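Local coordinates for CurF (Lyngbya majuscula, PDB 5DP2), which probably catalyses NADPH-dependent cyclopropane ring formation in curacin A biosynthesis, as an enoyl reductase domain turned cyclopropanase, at residues T189-K194 / M207-T212. Numbering follows the deposited sequence.
With NAP (NADP nicotinamide-adenine-dinucleotide phosphate), chain B.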
loop_
_atom_site.group_PDB
_atom_site.type_symbol
_atom_site.label_atom_id
_atom_site.label_comp_id
_atom_site.label_asym_id
_atom_site.label_seq_id
_atom_site.Cartn_x
_atom_site.Cartn_y
_atom_site.Cartn_z
ATOM N N THR A 189 8.040 -7.138 -13.565
ATOM C CA THR A 189 9.412 -7.395 -13.101
ATOM C C THR A 189 9.387 -7.819 -11.641
ATOM O O THR A 189 8.555 -7.373 -10.843
ATOM C CB THR A 189 10.365 -6.208 -13.293
ATOM O OG1 THR A 189 10.065 -5.202 -12.316
ATOM C CG2 THR A 189 10.308 -5.667 -14.709
ATOM N N THR A 190 10.326 -8.695 -11.287
ATOM C CA THR A 190 10.507 -9.137 -9.909
ATOM C C THR A 190 11.919 -9.736 -9.807
ATOM O O THR A 190 12.630 -9.910 -10.797
ATOM C CB THR A 190 9.411 -10.155 -9.496
ATOM O OG1 THR A 190 9.526 -10.444 -8.121
ATOM C CG2 THR A 190 9.516 -11.458 -10.263
ATOM N N SER A 191 12.317 -10.062 -8.586
ATOM C CA SER A 191 13.654 -10.609 -8.378
ATOM C C SER A 191 13.736 -12.023 -8.975
ATOM O O SER A 191 12.720 -12.736 -9.070
ATOM C CB SER A 191 13.960 -10.635 -6.897
ATOM O OG SER A 191 13.995 -9.323 -6.351
ATOM N N PRO A 192 14.946 -12.479 -9.353
ATOM C CA PRO A 192 15.071 -13.754 -10.072
ATOM C C PRO A 192 14.358 -14.956 -9.432
ATOM O O PRO A 192 13.770 -15.766 -10.160
ATOM C CB PRO A 192 16.584 -13.943 -10.171
ATOM C CG PRO A 192 17.088 -12.536 -10.282
ATOM C CD PRO A 192 16.228 -11.738 -9.356
ATOM N N HIS A 193 14.418 -15.097 -8.112
ATOM C CA HIS A 193 13.849 -16.257 -7.474
ATOM C C HIS A 193 12.324 -16.188 -7.327
ATOM O O HIS A 193 11.722 -17.171 -6.900
ATOM C CB HIS A 193 14.503 -16.552 -6.118
ATOM C CG HIS A 193 14.119 -15.609 -5.036
ATOM N ND1 HIS A 193 14.592 -14.323 -4.967
ATOM C CD2 HIS A 193 13.312 -15.785 -3.964
ATOM C CE1 HIS A 193 14.092 -13.749 -3.889
ATOM N NE2 HIS A 193 13.313 -14.614 -3.267
ATOM N N LYS A 194 11.723 -15.042 -7.655
ATOM C CA LYS A 194 10.271 -14.880 -7.650
ATOM C C LYS A 194 9.657 -14.934 -9.037
ATOM O O LYS A 194 8.426 -14.972 -9.153
ATOM C CB LYS A 194 9.878 -13.573 -6.941
ATOM C CG LYS A 194 10.397 -13.477 -5.517
ATOM C CD LYS A 194 9.910 -12.219 -4.805
ATOM C CE LYS A 194 10.589 -12.029 -3.462
ATOM N NZ LYS A 194 9.998 -10.894 -2.695
ATOM N N MET A 207 10.202 -10.491 -16.017
ATOM C CA MET A 207 11.613 -10.145 -16.205
ATOM C C MET A 207 12.240 -9.817 -14.859
ATOM O O MET A 207 11.544 -9.507 -13.894
ATOM C CB MET A 207 11.732 -8.897 -17.135
ATOM C CG MET A 207 11.234 -9.151 -18.540
ATOM S SD MET A 207 10.847 -7.649 -19.430
ATOM C CE MET A 207 9.270 -7.316 -18.669
ATOM N N ASN A 208 13.562 -9.825 -14.821
ATOM C CA ASN A 208 14.308 -9.460 -13.629
ATOM C C ASN A 208 14.264 -7.962 -13.389
ATOM O O ASN A 208 14.617 -7.159 -14.266
ATOM C CB ASN A 208 15.772 -9.906 -13.852
ATOM C CG ASN A 208 16.686 -9.633 -12.674
ATOM O OD1 ASN A 208 16.246 -9.349 -11.578
ATOM N ND2 ASN A 208 17.993 -9.746 -12.909
ATOM N N SER A 209 13.851 -7.586 -12.179
ATOM C CA SER A 209 13.803 -6.204 -11.759
ATOM C C SER A 209 15.100 -5.657 -11.164
ATOM O O SER A 209 15.203 -4.455 -10.931
ATOM C CB SER A 209 12.787 -6.065 -10.651
ATOM O OG SER A 209 13.212 -6.891 -9.571
ATOM N N ARG A 210 16.063 -6.547 -10.882
ATOM C CA ARG A 210 17.213 -6.197 -10.055
ATOM C C ARG A 210 18.347 -5.557 -10.834
ATOM O O ARG A 210 19.335 -5.130 -10.226
ATOM C CB ARG A 210 17.695 -7.410 -9.260
ATOM C CG ARG A 210 16.716 -7.838 -8.191
ATOM C CD ARG A 210 16.979 -7.100 -6.899
ATOM N NE ARG A 210 15.885 -7.306 -5.934
ATOM C CZ ARG A 210 15.851 -6.756 -4.711
ATOM N NH1 ARG A 210 16.852 -6.001 -4.282
ATOM N NH2 ARG A 210 14.822 -6.969 -3.903
ATOM N N THR A 211 18.204 -5.455 -12.152
ATOM C CA THR A 211 19.046 -4.614 -13.005
ATOM C C THR A 211 18.106 -3.863 -13.942
ATOM O O THR A 211 16.929 -4.208 -14.056
ATOM C CB THR A 211 20.056 -5.408 -13.863
ATOM O OG1 THR A 211 19.369 -6.059 -14.927
ATOM C CG2 THR A 211 20.866 -6.382 -12.997
ATOM N N THR A 212 18.662 -2.885 -14.662
ATOM C CA THR A 212 17.870 -2.168 -15.649
ATOM C C THR A 212 17.860 -2.849 -17.028
ATOM O O THR A 212 17.347 -2.282 -17.991
ATOM C CB THR A 212 18.303 -0.700 -15.763
ATOM O OG1 THR A 212 19.671 -0.637 -16.149
ATOM C CG2 THR A 212 18.094 0.071 -14.478
HETATM P PA NAP B . 6.387 -4.209 -1.326
HETATM O O1A NAP B . 5.651 -5.388 -0.788
HETATM O O2A NAP B . 6.244 -3.856 -2.761
HETATM O O5B NAP B . 7.925 -4.406 -0.940
HETATM C C5B NAP B . 8.955 -3.640 -1.580
HETATM C C4B NAP B . 9.255 -4.115 -2.985
HETATM O O4B NAP B . 10.395 -3.430 -3.448
HETATM C C3B NAP B . 9.522 -5.587 -3.095
HETATM O O3B NAP B . 8.493 -6.167 -3.900
HETATM C C2B NAP B . 10.905 -5.704 -3.764
HETATM O O2B NAP B . 11.039 -6.583 -4.845
HETATM C C1B NAP B . 11.129 -4.312 -4.323
HETATM N N9A NAP B . 12.511 -3.854 -4.275
HETATM C C8A NAP B . 13.145 -3.247 -3.213
HETATM N N7A NAP B . 14.427 -2.952 -3.530
HETATM C C5A NAP B . 14.605 -3.358 -4.795
HETATM C C6A NAP B . 15.697 -3.337 -5.713
HETATM N N6A NAP B . 16.880 -2.809 -5.340
HETATM N N1A NAP B . 15.512 -3.838 -6.928
HETATM C C2A NAP B . 14.325 -4.354 -7.264
HETATM N N3A NAP B . 13.233 -4.428 -6.497
HETATM C C4A NAP B . 13.386 -3.950 -5.272
HETATM O O3 NAP B . 6.026 -2.904 -0.455
HETATM P PN NAP B . 4.722 -1.977 -0.498
HETATM O O1N NAP B . 4.404 -1.604 0.897
HETATM O O2N NAP B . 3.652 -2.608 -1.341
HETATM O O5D NAP B . 5.287 -0.697 -1.201
HETATM C C5D NAP B . 5.699 -0.785 -2.585
HETATM C C4D NAP B . 6.570 0.444 -2.947
HETATM O O4D NAP B . 5.707 1.521 -3.200
HETATM C C3D NAP B . 7.503 0.921 -1.828
HETATM O O3D NAP B . 8.635 1.555 -2.439
HETATM C C2D NAP B . 6.647 1.902 -1.067
HETATM O O2D NAP B . 7.463 2.851 -0.374
HETATM C C1D NAP B . 5.832 2.519 -2.172
HETATM N N1N NAP B . 4.439 2.951 -1.922
HETATM C C2N NAP B . 4.071 4.217 -2.222
HETATM C C3N NAP B . 2.773 4.681 -2.025
HETATM C C7N NAP B . 2.420 6.085 -2.376
HETATM O O7N NAP B . 1.335 6.457 -1.983
HETATM N N7N NAP B . 3.299 6.829 -3.099
HETATM C C4N NAP B . 1.816 3.807 -1.498
HETATM C C5N NAP B . 2.217 2.512 -1.200
HETATM C C6N NAP B . 3.535 2.092 -1.420
HETATM P P2B NAP B . 11.127 -8.173 -4.710
HETATM O O1X NAP B . 9.757 -8.645 -4.241
HETATM O O2X NAP B . 11.457 -8.602 -6.111
HETATM O O3X NAP B . 12.208 -8.470 -3.698
#
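T190 pairs in parallel with the strand ending at N208: T190 N donates to M207 O at 3.0 Å, and S209 N donates to T190 O, also at 3.0 Å. T189 lies beside M207 with both side chains on one face of the sheet, while those of T190 and N208 diverge. After this short ladder the chains separate, and the 2'-phosphate of NADP sits where they part. Just beyond it N208, with CG anti to the backbone N (chi1 -178°), turns OD1 to accept from R210 N, an Asx turn that shapes the loop carrying the arginine.

S191 OG gives its proton to O2X of NADP at 2.6 Å and accepts from R210 NE at 2.8 Å, nearly in the guanidinium plane, so the one hydroxyl links the arginine to the phosphate. R210 NH2 reaches O3X of NADP directly. In this conformer the two bonds hold the guanidinium in its orientation, and one face lies against the adenine near C6A; the bend at chi2 (-88°) helps fold the chain back over the base. S191 N also bonds O2X, and K194, extended beyond CG, brings NZ to O1X at 2.7 Å, with S331 O and H333 O as further acceptors. The positive charges probably favour the 2'-phosphate, consistent with selection of NADP(H) over NAD(H).

Van der Waals contact is lighter. S209 CB lies 3.3 Å from T189 OG1, a hydroxyl that is hydrogen-bonded to H165 ND1, and P192 CD and CG touch the N208 side chain at OD1 and CG.

In the Rossmann-type domain the contact joins the C-terminal ends of the two parallel strands of the beta-alpha-beta unit 185-190, 195-200, 205-208, the last an edge strand. T190 packs on helix 195-200, whereas T189 and M207 touch helix 214-221 across the sheet.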